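Local coordinates for protein membrane-bound lytic murein transglycosylase A (Burkholderia pseudomallei, PDB 6QK4) that probably cleaves the beta-1,4 linkage between N-acetylmuramic acid and N-acetylglucosamine in peptidoglycan, forming a 1,6-anhydro bond in the N-acetylmuramic acid residue, at residues 290-293 / 298-301; 11-16 / 36-41; 320-325 / 329-334; 104-109 / 272-277; 17-22 / 338-343. One frame throughout, in Å; residues are numbered along the deposited sequence.

Contact 1. Residues 290-293 / 298-301; sequences TTRP and PLNR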
# COMPACT_ATOMS: atom_id res chain seq x y z
N THR A 290 9.83 -12.92 3.05
CA THR A 290 10.53 -11.63 3.16
C THR A 290 10.72 -11.33 4.67
O THR A 290 10.74 -12.26 5.48
CB THR A 290 9.80 -10.55 2.32
OG1 THR A 290 10.57 -9.35 2.37
CG2 THR A 290 8.40 -10.19 2.88
N THR A 291 10.86 -10.06 5.05
CA THR A 291 10.96 -9.69 6.46
C THR A 291 10.12 -8.45 6.73
O THR A 291 9.76 -7.72 5.81
CB THR A 291 12.43 -9.40 6.91
OG1 THR A 291 13.03 -8.49 5.98
CG2 THR A 291 13.25 -10.69 6.91
N ARG A 292 9.85 -8.21 8.04
CA ARG A 292 9.06 -7.03 8.43
C ARG A 292 9.94 -5.80 8.49
O ARG A 292 11.04 -5.87 9.01
CB ARG A 292 8.45 -7.24 9.79
CG ARG A 292 7.53 -8.40 9.92
CD ARG A 292 6.61 -8.17 11.11
NE ARG A 292 5.53 -9.13 10.98
CZ ARG A 292 4.31 -8.82 10.57
NH1 ARG A 292 4.01 -7.55 10.31
NH2 ARG A 292 3.40 -9.77 10.47
N PRO A 293 9.42 -4.65 8.09
CA PRO A 293 10.28 -3.46 7.94
C PRO A 293 10.93 -2.94 9.22
O PRO A 293 12.06 -2.44 9.16
CB PRO A 293 9.32 -2.42 7.35
CG PRO A 293 7.93 -3.01 7.42
CD PRO A 293 8.09 -4.51 7.47
N PRO A 298 11.13 -12.48 10.21
CA PRO A 298 10.58 -13.12 9.00
C PRO A 298 9.11 -12.84 8.79
O PRO A 298 8.30 -12.86 9.74
CB PRO A 298 10.78 -14.61 9.23
CG PRO A 298 12.00 -14.64 10.21
CD PRO A 298 11.90 -13.42 11.05
N LEU A 299 8.75 -12.68 7.51
CA LEU A 299 7.38 -12.42 7.06
C LEU A 299 7.13 -13.38 5.90
O LEU A 299 7.72 -13.23 4.82
CB LEU A 299 7.21 -10.95 6.64
CG LEU A 299 5.81 -10.61 6.08
CD1 LEU A 299 4.76 -10.91 7.11
CD2 LEU A 299 5.90 -9.08 5.88
N ASN A 300 6.37 -14.44 6.17
CA ASN A 300 6.06 -15.45 5.17
C ASN A 300 4.56 -15.42 4.90
O ASN A 300 3.77 -15.64 5.82
CB ASN A 300 6.45 -16.84 5.70
CG ASN A 300 7.97 -17.04 5.68
OD1 ASN A 300 8.55 -17.35 4.64
ND2 ASN A 300 8.60 -16.90 6.84
N ARG A 301 4.16 -15.07 3.67
CA ARG A 301 2.75 -14.67 3.51
C ARG A 301 2.25 -15.13 2.14
O ARG A 301 2.91 -14.83 1.13
CB ARG A 301 2.56 -13.12 3.52
CG ARG A 301 2.02 -12.41 4.78
CD ARG A 301 0.62 -12.67 4.94
NE ARG A 301 -0.17 -11.92 5.90
CZ ARG A 301 -0.54 -12.35 7.10
NH1 ARG A 301 -0.01 -13.47 7.61
NH2 ARG A 301 -1.38 -11.63 7.82
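Pro298 opens the second strand, with its CA 3.6 Å from the carbonyl O of Thr290 and more loosely against the methyl CG2 of Thr291. It faces Thr291 as an antiparallel non-hydrogen-bonded pair, and the side chains of the two diverge. Leu299, the next residue, carries most of the contact. Its backbone forms a hydrogen-bonded pair with Thr290: Thr290 N donates to Leu299 O at 2.8 Å, and Leu299 N to Thr290 O at 2.9 Å. The two bonds secure the closing end of a beta hairpin, strand 285-291 with strand 298-307, in the 3D domain, whose sequence family belongs to the double-psi beta-barrel clan. The isobutyl group of Leu299 leaves with CG anti to the backbone N (chi1 177°) and runs beside the side chain of Thr290, CB lying 4.0 Å from Thr290 CG2, while Thr290 OG1 bonds Asn338 O of strand 336-346. The CD1 branch slides under the rim of the Arg292 guanidinium, 3.8 Å from NH2, where the two side chains cross at about a right angle. Asn300 starts away from the first segment, and its ND2 bonds Ala13 O. Arg301, beyond it, packs against Tyr320 of strand 317-324.

Contact 2. Residues 11-16 / 36-41; sequences AGAAIV and WQDDSL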
# COMPACT_ATOMS: atom_id res chain seq x y z
N ALA A 11 9.59 -17.65 15.43
CA ALA A 11 9.73 -16.84 14.21
C ALA A 11 9.95 -17.71 12.97
O ALA A 11 10.48 -18.83 13.02
CB ALA A 11 10.88 -15.84 14.33
N GLY A 12 9.58 -17.18 11.82
CA GLY A 12 9.50 -18.00 10.63
C GLY A 12 10.82 -18.30 9.91
O GLY A 12 11.93 -18.04 10.37
N ALA A 13 10.65 -18.90 8.73
CA ALA A 13 11.75 -19.31 7.90
C ALA A 13 12.50 -18.10 7.38
O ALA A 13 11.89 -17.16 6.84
CB ALA A 13 11.23 -20.09 6.68
N ALA A 14 13.83 -18.21 7.35
CA ALA A 14 14.75 -17.17 6.91
C ALA A 14 15.37 -17.46 5.55
O ALA A 14 15.73 -18.59 5.24
CB ALA A 14 15.89 -17.02 7.91
N ILE A 15 15.54 -16.43 4.74
CA ILE A 15 16.11 -16.59 3.40
C ILE A 15 17.61 -16.86 3.48
O ILE A 15 18.34 -16.19 4.21
CB ILE A 15 15.84 -15.30 2.59
CG1 ILE A 15 14.34 -15.12 2.33
CG2 ILE A 15 16.68 -15.27 1.23
CD1 ILE A 15 13.94 -13.63 2.06
N VAL A 16 18.07 -17.82 2.67
CA VAL A 16 19.50 -18.00 2.42
C VAL A 16 19.81 -17.20 1.13
O VAL A 16 19.37 -17.65 0.06
CB VAL A 16 19.85 -19.47 2.19
CG1 VAL A 16 21.33 -19.56 1.88
CG2 VAL A 16 19.54 -20.32 3.39
N TRP A 36 6.00 -21.97 4.37
CA TRP A 36 4.56 -22.24 4.18
C TRP A 36 3.87 -22.44 5.53
O TRP A 36 2.77 -21.93 5.75
CB TRP A 36 4.39 -23.46 3.27
CG TRP A 36 3.02 -24.01 3.08
CD1 TRP A 36 2.57 -25.29 3.34
CD2 TRP A 36 1.92 -23.30 2.51
NE1 TRP A 36 1.26 -25.40 2.93
CE2 TRP A 36 0.83 -24.17 2.47
CE3 TRP A 36 1.75 -21.97 2.09
CZ2 TRP A 36 -0.45 -23.79 1.99
CZ3 TRP A 36 0.46 -21.60 1.55
CH2 TRP A 36 -0.61 -22.50 1.51
N GLN A 37 4.47 -23.21 6.44
CA GLN A 37 3.80 -23.43 7.73
C GLN A 37 3.85 -22.23 8.65
O GLN A 37 3.09 -22.19 9.64
CB GLN A 37 4.44 -24.63 8.44
CG GLN A 37 4.40 -25.84 7.55
CD GLN A 37 3.01 -26.44 7.42
OE1 GLN A 37 2.07 -26.04 8.08
NE2 GLN A 37 2.90 -27.45 6.57
N ASP A 38 4.72 -21.23 8.37
CA ASP A 38 4.82 -20.03 9.18
C ASP A 38 3.66 -19.04 8.94
O ASP A 38 3.35 -18.21 9.82
CB ASP A 38 6.15 -19.38 8.89
CG ASP A 38 7.32 -20.20 9.36
OD1 ASP A 38 7.28 -20.63 10.55
OD2 ASP A 38 8.29 -20.32 8.55
N ASP A 39 2.98 -19.16 7.82
CA ASP A 39 1.84 -18.30 7.56
C ASP A 39 0.59 -18.90 8.21
O ASP A 39 0.23 -20.06 7.96
CB ASP A 39 1.66 -18.17 6.04
CG ASP A 39 0.53 -17.15 5.67
OD1 ASP A 39 -0.04 -16.51 6.59
OD2 ASP A 39 0.26 -17.01 4.47
N SER A 40 -0.05 -18.11 9.10
CA SER A 40 -1.30 -18.53 9.71
C SER A 40 -2.37 -18.77 8.68
O SER A 40 -3.32 -19.54 8.94
CB SER A 40 -1.80 -17.45 10.66
OG SER A 40 -2.17 -16.26 9.93
N LEU A 41 -2.27 -18.09 7.52
CA LEU A 41 -3.27 -18.04 6.43
C LEU A 41 -4.50 -17.23 6.80
O LEU A 41 -5.42 -17.14 5.99
CB LEU A 41 -3.72 -19.45 5.95
CG LEU A 41 -2.60 -20.25 5.28
CD1 LEU A 41 -3.10 -21.66 4.97
CD2 LEU A 41 -2.11 -19.56 3.98
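Asp38 reaches the N-terminal segment through its carboxylate. Its CG stands anti to its own carbonyl carbon (chi1 -67°), which carries the flat group out toward residues 12 and 13. OD2 accepts a hydrogen bond from Ala13 N at 2.8 Å, the donor standing well above the carboxylate plane, some 52° out of it, with a bent N-H...O angle of 142°. The same oxygen lies 3.5 Å from Ala13 CB. Gly12 has no side chain to intervene, and the whole carboxylate settles against its backbone, with Asp38 CG 3.3 Å and OD1 3.4 Å from Gly12 CA. The neighbouring Asp39 behaves differently: its OD1 accepts from Leu41 N, two residues on, at 2.9 Å, closing an Asx turn in the loop before helix 44-55, while OD2 forms a salt bridge with Arg271 and accepts from Leu302 N. Asp38 thus bonds across to Ala13, whereas Asp39 bonds within its own loop and to more distant parts of the chain. Ala13 O receives Gln289 NE2 and Asn300 ND2. Across 11-16 and 36-41 the link rests on one bent, off-plane bond to a surface carboxylate, whose negative charge probably strengthens it but whose exposure would let water compete.

Contact 3. Residues 320-325 / 329-334; sequences YFWGLG and GDQAGR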
# COMPACT_ATOMS: atom_id res chain seq x y z
N TYR A 320 3.98 -4.65 -1.35
CA TYR A 320 3.10 -5.33 -0.38
C TYR A 320 2.05 -4.35 0.15
O TYR A 320 2.42 -3.30 0.70
CB TYR A 320 4.01 -5.83 0.75
CG TYR A 320 3.41 -6.71 1.81
CD1 TYR A 320 3.17 -8.05 1.55
CD2 TYR A 320 3.11 -6.22 3.03
CE1 TYR A 320 2.63 -8.87 2.54
CE2 TYR A 320 2.63 -7.03 4.06
CZ TYR A 320 2.38 -8.35 3.80
OH TYR A 320 1.86 -9.14 4.79
N PHE A 321 0.76 -4.68 0.00
CA PHE A 321 -0.28 -3.77 0.47
C PHE A 321 -0.48 -3.95 1.96
O PHE A 321 -1.01 -4.97 2.40
CB PHE A 321 -1.59 -3.99 -0.30
CG PHE A 321 -2.69 -3.09 0.15
CD1 PHE A 321 -2.57 -1.72 0.02
CD2 PHE A 321 -3.84 -3.61 0.71
CE1 PHE A 321 -3.61 -0.88 0.43
CE2 PHE A 321 -4.87 -2.81 1.12
CZ PHE A 321 -4.78 -1.41 0.94
N TRP A 322 -0.04 -2.95 2.75
CA TRP A 322 -0.16 -3.01 4.20
C TRP A 322 -1.55 -2.69 4.73
O TRP A 322 -1.86 -3.11 5.85
CB TRP A 322 0.88 -2.07 4.85
CG TRP A 322 2.21 -2.69 4.94
CD1 TRP A 322 3.26 -2.51 4.07
CD2 TRP A 322 2.64 -3.66 5.90
NE1 TRP A 322 4.31 -3.25 4.47
CE2 TRP A 322 3.97 -3.98 5.58
CE3 TRP A 322 2.03 -4.27 7.00
CZ2 TRP A 322 4.73 -4.89 6.33
CZ3 TRP A 322 2.78 -5.18 7.74
CH2 TRP A 322 4.12 -5.46 7.41
N GLY A 323 -2.45 -2.07 3.93
CA GLY A 323 -3.75 -1.79 4.50
C GLY A 323 -4.04 -0.29 4.54
O GLY A 323 -3.42 0.49 3.80
N LEU A 324 -5.00 0.11 5.38
CA LEU A 324 -5.50 1.48 5.48
C LEU A 324 -4.97 2.16 6.73
O LEU A 324 -4.91 1.55 7.81
CB LEU A 324 -7.03 1.55 5.56
CG LEU A 324 -7.88 0.90 4.47
CD1 LEU A 324 -9.35 1.28 4.68
CD2 LEU A 324 -7.44 1.35 3.15
N GLY A 325 -4.63 3.44 6.61
CA GLY A 325 -4.33 4.24 7.78
C GLY A 325 -2.84 4.38 8.07
O GLY A 325 -1.98 3.84 7.37
N GLY A 329 0.73 2.86 6.82
CA GLY A 329 1.66 3.69 6.07
C GLY A 329 3.08 3.75 6.64
O GLY A 329 4.05 3.94 5.88
N ASP A 330 3.22 3.68 7.96
CA ASP A 330 4.57 3.72 8.51
C ASP A 330 5.28 2.42 8.19
O ASP A 330 6.50 2.42 7.96
CB ASP A 330 4.53 3.96 10.02
CG ASP A 330 4.45 5.48 10.35
OD1 ASP A 330 4.87 6.31 9.48
OD2 ASP A 330 3.96 5.84 11.44
N GLN A 331 4.54 1.31 8.16
CA GLN A 331 5.16 0.05 7.75
C GLN A 331 5.53 0.13 6.29
O GLN A 331 6.64 -0.21 5.91
CB GLN A 331 4.25 -1.16 7.98
CG GLN A 331 3.90 -1.51 9.38
CD GLN A 331 5.10 -1.89 10.20
OE1 GLN A 331 5.50 -1.17 11.12
NE2 GLN A 331 5.70 -3.03 9.89
N ALA A 332 4.59 0.63 5.47
CA ALA A 332 4.85 0.74 4.04
C ALA A 332 6.07 1.62 3.77
O ALA A 332 6.90 1.30 2.91
CB ALA A 332 3.58 1.29 3.33
N GLY A 333 6.20 2.74 4.49
CA GLY A 333 7.29 3.68 4.25
C GLY A 333 8.67 3.11 4.49
O GLY A 333 9.63 3.53 3.84
N ARG A 334 8.78 2.17 5.39
CA ARG A 334 10.08 1.62 5.73
C ARG A 334 10.36 0.32 4.99
O ARG A 334 11.42 -0.26 5.19
CB ARG A 334 10.14 1.36 7.23
CG ARG A 334 9.88 2.61 8.11
CD ARG A 334 10.88 3.73 7.83
NE ARG A 334 10.22 4.94 7.31
CZ ARG A 334 10.73 5.78 6.40
NH1 ARG A 334 11.93 5.55 5.87
NH2 ARG A 334 10.04 6.85 6.00
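Trp322 and Gln331 both leave the backbone with CG roughly anti to the carbonyl carbon (chi1 -82° and -65°), which turns the indole toward the helix and the Gln331 chain toward the strand until they meet. Gln331 CB sits over the indole face, 3.6 Å from Trp322 CD2, in a CH-pi contact that stands 17° off the normal of the five-membered ring. A bend at its second torsion then sends the amide along the six-membered ring, NE2 coming within 3.8 Å of Trp322 CH2 with the amide plane nearly perpendicular to the ring. Ala332 touches the pyrrole end, its CA 3.6 Å from Trp322 CD1. The opposite face of the indole is taken by Tyr320 CE2, so the tryptophan is sandwiched between its own strand and the helix. Where strand 317-324 passes into helix 326-334, Gly325 occupies the N-cap position, and its O accepts from Gly329 N at 2.9 Å in the first helical turn. Strand, N-cap residue and helix follow one another directly within the 3D domain. The chemistry is therefore mostly dispersion over a large aromatic face, with one in-plane backbone bond fixing the start of the helix.

Contact 4. Residues 104-109 / 272-277; sequences TGYYEP and SIAVDP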
# COMPACT_ATOMS: atom_id res chain seq x y z
N THR A 104 8.83 -3.92 -1.63
CA THR A 104 8.54 -2.63 -1.01
C THR A 104 7.10 -2.66 -0.48
O THR A 104 6.42 -3.68 -0.56
CB THR A 104 8.79 -1.49 -2.02
OG1 THR A 104 8.12 -1.75 -3.25
CG2 THR A 104 10.29 -1.36 -2.31
N GLY A 105 6.59 -1.53 0.03
CA GLY A 105 5.25 -1.53 0.60
C GLY A 105 4.44 -0.29 0.24
O GLY A 105 4.99 0.75 -0.11
N TYR A 106 3.10 -0.46 0.23
CA TYR A 106 2.22 0.70 0.02
C TYR A 106 1.00 0.55 0.91
O TYR A 106 0.79 -0.47 1.59
CB TYR A 106 1.82 0.86 -1.44
CG TYR A 106 0.92 -0.16 -2.11
CD1 TYR A 106 1.30 -1.51 -2.27
CD2 TYR A 106 -0.32 0.25 -2.67
CE1 TYR A 106 0.45 -2.38 -2.97
CE2 TYR A 106 -1.12 -0.60 -3.39
CZ TYR A 106 -0.73 -1.93 -3.50
OH TYR A 106 -1.56 -2.75 -4.24
N TYR A 107 0.21 1.63 0.96
CA TYR A 107 -0.95 1.69 1.85
C TYR A 107 -1.95 2.65 1.25
O TYR A 107 -1.67 3.34 0.25
CB TYR A 107 -0.55 2.16 3.28
CG TYR A 107 -0.31 3.64 3.40
CD1 TYR A 107 0.77 4.24 2.78
CD2 TYR A 107 -1.14 4.43 4.19
CE1 TYR A 107 1.03 5.61 2.95
CE2 TYR A 107 -0.90 5.79 4.37
CZ TYR A 107 0.18 6.36 3.73
OH TYR A 107 0.43 7.70 3.93
N GLU A 108 -3.13 2.69 1.87
CA GLU A 108 -4.13 3.68 1.47
C GLU A 108 -4.35 4.65 2.61
O GLU A 108 -4.77 4.24 3.70
CB GLU A 108 -5.41 2.97 1.12
CG GLU A 108 -6.54 3.97 0.87
CD GLU A 108 -6.60 4.42 -0.57
OE1 GLU A 108 -5.52 4.47 -1.22
OE2 GLU A 108 -7.73 4.73 -1.03
N PRO A 109 -4.04 5.95 2.46
CA PRO A 109 -4.29 6.89 3.56
C PRO A 109 -5.77 6.92 3.91
O PRO A 109 -6.63 6.81 3.04
CB PRO A 109 -3.84 8.24 2.97
CG PRO A 109 -2.85 7.94 1.91
CD PRO A 109 -3.37 6.59 1.30
N SER A 272 -2.64 -8.79 -0.55
CA SER A 272 -2.61 -8.36 -1.94
C SER A 272 -1.27 -7.74 -2.21
O SER A 272 -0.73 -7.02 -1.35
CB SER A 272 -3.68 -7.27 -2.23
OG SER A 272 -5.00 -7.77 -2.13
N ILE A 273 -0.70 -8.03 -3.37
CA ILE A 273 0.52 -7.35 -3.80
C ILE A 273 0.31 -6.73 -5.19
O ILE A 273 -0.49 -7.19 -6.01
CB ILE A 273 1.74 -8.28 -3.86
CG1 ILE A 273 1.46 -9.54 -4.72
CG2 ILE A 273 2.29 -8.54 -2.39
CD1 ILE A 273 2.80 -10.34 -4.99
N ALA A 274 1.01 -5.60 -5.40
CA ALA A 274 1.21 -5.09 -6.74
C ALA A 274 2.46 -5.71 -7.36
O ALA A 274 3.49 -5.90 -6.67
CB ALA A 274 1.35 -3.55 -6.68
N VAL A 275 2.35 -6.08 -8.65
CA VAL A 275 3.40 -6.77 -9.39
C VAL A 275 3.66 -6.09 -10.74
O VAL A 275 2.90 -5.24 -11.20
CB VAL A 275 3.09 -8.26 -9.63
CG1 VAL A 275 2.99 -8.96 -8.33
CG2 VAL A 275 1.74 -8.37 -10.44
N ASP A 276 4.72 -6.54 -11.40
CA ASP A 276 4.91 -6.21 -12.83
C ASP A 276 4.13 -7.27 -13.60
O ASP A 276 4.48 -8.46 -13.57
CB ASP A 276 6.41 -6.22 -13.18
CG ASP A 276 6.68 -6.03 -14.68
OD1 ASP A 276 5.71 -6.17 -15.46
OD2 ASP A 276 7.86 -5.74 -15.04
N PRO A 277 3.00 -6.92 -14.23
CA PRO A 277 2.09 -7.99 -14.68
C PRO A 277 2.65 -8.78 -15.86
O PRO A 277 2.14 -9.86 -16.14
CB PRO A 277 0.79 -7.23 -15.06
CG PRO A 277 1.33 -5.89 -15.54
CD PRO A 277 2.51 -5.58 -14.56
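Strand 317-324 of the 3D domain separates two neighbours, and Tyr106 on one of them reaches over it to Ala274 on the other. Its ring carries the contact: CE1 lies 4.0 Å and OH 3.9 Å from Ala274 CB, with CZ scarcely farther away. The phenol end thus rests on the methyl from an oblique direction. The backbones stay well apart, Tyr106 CA being 9.0 Å from Ala274 CA, as expected when another strand intervenes. The torsion makes this reach possible, since Tyr106 CG projects between the backbone N and the carbonyl carbon (chi1 68°) and the ring extends toward residues 272-277. Strand 101-114 pairs in parallel with 317-324, and strand 272-274 pairs with it antiparallel. The contact joins the MltA-specific insert region to the 3D domain, the segments being 163 residues apart at their nearest ends. The ring of Phe321 on the intervening strand also meets the Tyr106 ring, with planes at about 55°. The hydroxyl passes Ala274 N at 4.0 Å without bonding to it; its partner is the carboxylate of Asp307, on strand 298-307. The methyl of Ala274 also packs against the side chains of Asp307 and Asp319.

Contact 5. Residues 17-22 / 338-343; sequences PGQIAA and NGRMWL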
# COMPACT_ATOMS: atom_id res chain seq x y z
N PRO A 17 20.48 -16.06 1.24
CA PRO A 17 20.54 -15.12 0.10
C PRO A 17 21.47 -15.60 -1.00
O PRO A 17 22.35 -16.45 -0.81
CB PRO A 17 21.08 -13.82 0.73
CG PRO A 17 21.89 -14.22 1.87
CD PRO A 17 21.13 -15.48 2.44
N GLY A 18 21.20 -15.09 -2.19
CA GLY A 18 22.09 -15.34 -3.31
C GLY A 18 21.91 -16.66 -4.00
O GLY A 18 22.78 -17.06 -4.77
N GLN A 19 20.78 -17.35 -3.79
CA GLN A 19 20.59 -18.60 -4.54
C GLN A 19 20.11 -18.36 -5.98
O GLN A 19 19.57 -17.32 -6.33
CB GLN A 19 19.61 -19.51 -3.81
CG GLN A 19 20.17 -19.91 -2.38
CD GLN A 19 19.13 -20.63 -1.53
OE1 GLN A 19 17.97 -20.29 -1.56
NE2 GLN A 19 19.57 -21.67 -0.77
N ILE A 20 20.39 -19.34 -6.82
CA ILE A 20 20.05 -19.21 -8.25
C ILE A 20 19.37 -20.47 -8.75
O ILE A 20 19.42 -21.55 -8.14
CB ILE A 20 21.29 -18.91 -9.12
CG1 ILE A 20 22.22 -20.11 -9.10
CG2 ILE A 20 22.03 -17.60 -8.66
CD1 ILE A 20 23.41 -19.99 -10.06
N ALA A 21 18.69 -20.33 -9.89
CA ALA A 21 17.92 -21.42 -10.47
C ALA A 21 18.08 -21.43 -11.99
O ALA A 21 18.35 -20.40 -12.61
CB ALA A 21 16.41 -21.31 -10.13
N ALA A 22 17.93 -22.63 -12.58
CA ALA A 22 18.15 -22.86 -14.01
C ALA A 22 16.93 -22.56 -14.88
O ALA A 22 17.07 -22.46 -16.10
CB ALA A 22 18.58 -24.32 -14.17
N ASN A 338 14.71 -7.71 1.10
CA ASN A 338 14.93 -8.85 0.20
C ASN A 338 13.78 -9.84 0.34
O ASN A 338 13.20 -10.01 1.43
CB ASN A 338 16.21 -9.59 0.55
CG ASN A 338 16.57 -10.64 -0.48
OD1 ASN A 338 16.52 -10.38 -1.71
ND2 ASN A 338 16.91 -11.87 0.03
N GLY A 339 13.47 -10.50 -0.79
CA GLY A 339 12.37 -11.45 -0.84
C GLY A 339 12.55 -12.60 -1.82
O GLY A 339 13.38 -12.55 -2.73
N ARG A 340 11.74 -13.64 -1.59
CA ARG A 340 11.65 -14.83 -2.46
C ARG A 340 10.17 -15.11 -2.79
O ARG A 340 9.26 -14.90 -1.96
CB ARG A 340 12.23 -16.06 -1.78
CG ARG A 340 13.73 -15.96 -1.56
CD ARG A 340 14.49 -15.99 -2.89
NE ARG A 340 15.95 -15.85 -2.67
CZ ARG A 340 16.81 -16.85 -2.36
NH1 ARG A 340 16.37 -18.11 -2.19
NH2 ARG A 340 18.11 -16.53 -2.16
N MET A 341 9.93 -15.66 -3.97
CA MET A 341 8.55 -15.91 -4.43
C MET A 341 8.39 -17.31 -4.98
O MET A 341 9.30 -17.84 -5.63
CB MET A 341 8.13 -14.94 -5.57
CG MET A 341 7.91 -13.59 -5.04
SD MET A 341 7.49 -12.60 -6.56
CE MET A 341 7.15 -11.05 -5.74
N TRP A 342 7.21 -17.88 -4.74
CA TRP A 342 6.68 -19.02 -5.49
C TRP A 342 5.34 -18.62 -6.08
O TRP A 342 4.47 -18.11 -5.35
CB TRP A 342 6.45 -20.24 -4.57
CG TRP A 342 7.76 -20.75 -3.97
CD1 TRP A 342 8.42 -21.90 -4.35
CD2 TRP A 342 8.59 -20.13 -2.94
NE1 TRP A 342 9.61 -22.03 -3.60
CE2 TRP A 342 9.74 -20.93 -2.78
CE3 TRP A 342 8.49 -18.93 -2.20
CZ2 TRP A 342 10.75 -20.65 -1.83
CZ3 TRP A 342 9.55 -18.60 -1.28
CH2 TRP A 342 10.65 -19.48 -1.11
N LEU A 343 5.14 -18.87 -7.38
CA LEU A 343 3.85 -18.63 -8.02
C LEU A 343 3.01 -19.90 -7.95
O LEU A 343 3.52 -21.00 -8.18
CB LEU A 343 4.05 -18.23 -9.48
CG LEU A 343 4.96 -17.05 -9.81
CD1 LEU A 343 4.67 -16.52 -11.22
CD2 LEU A 343 4.79 -15.90 -8.89
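Gln19, in the extended N-terminal segment before strand 25-27, meets Arg340 on strand 336-346, the last strand of the chain and a neighbour of strand 285-291 in the 3D domain. The hydrogen bonding is one strong link: Arg340 NH1 donates to Gln19 OE1 at 2.8 Å, nearly straight at 172°. The oxygen lies in the guanidinium plane, the donor lies in the carbonyl plane on a lone pair of OE1, and the two side chains cross at about a right angle. Extended beyond CG, the glutamine delivers its amide to the edge of the guanidinium, while the arginine bends at its second torsion (chi2 -67°) to present that edge. The electrostatic part lies outside the two segments. Asp100 forms a salt bridge with Arg340 NE and also accepts from Gly18 N and Asn338 ND2, so one carboxylate ties both sides of the contact together. The remaining touches are packing. Pro17 CA comes obliquely to within 3.6 Å of Arg340 NH2, and Gln19 CB lies 3.7 Å from the same nitrogen. This NH2 has a weak hydrogen bond to Val16 O, and two backbone donors crowd it without bonding, Gly18 N at 3.4 Å and Gln19 N at 3.2 Å.

In the fold
Contacts 3 and 4 lie in the core, each about 5 Å from the centre of the chain, and share strand 317-324: contact 3 packs a helix on it, whereas contact 4 reaches over it, and the side-chain chemistry in both is largely apolar. Contacts 1, 2 and 5 sit farther out, centred 15 to 23 Å away. Contact 1 pairs strands through regular backbone bonds and touches contact 3 through Pro293 and Trp322. Contacts 2 and 5 both fasten the irregular N-terminal segment, by a side-chain bond each, and they meet where Ile15 packs on Asn338 and Arg340. Contact 2, at the surface, and contact 5, partly buried, depend on charged or amide groups.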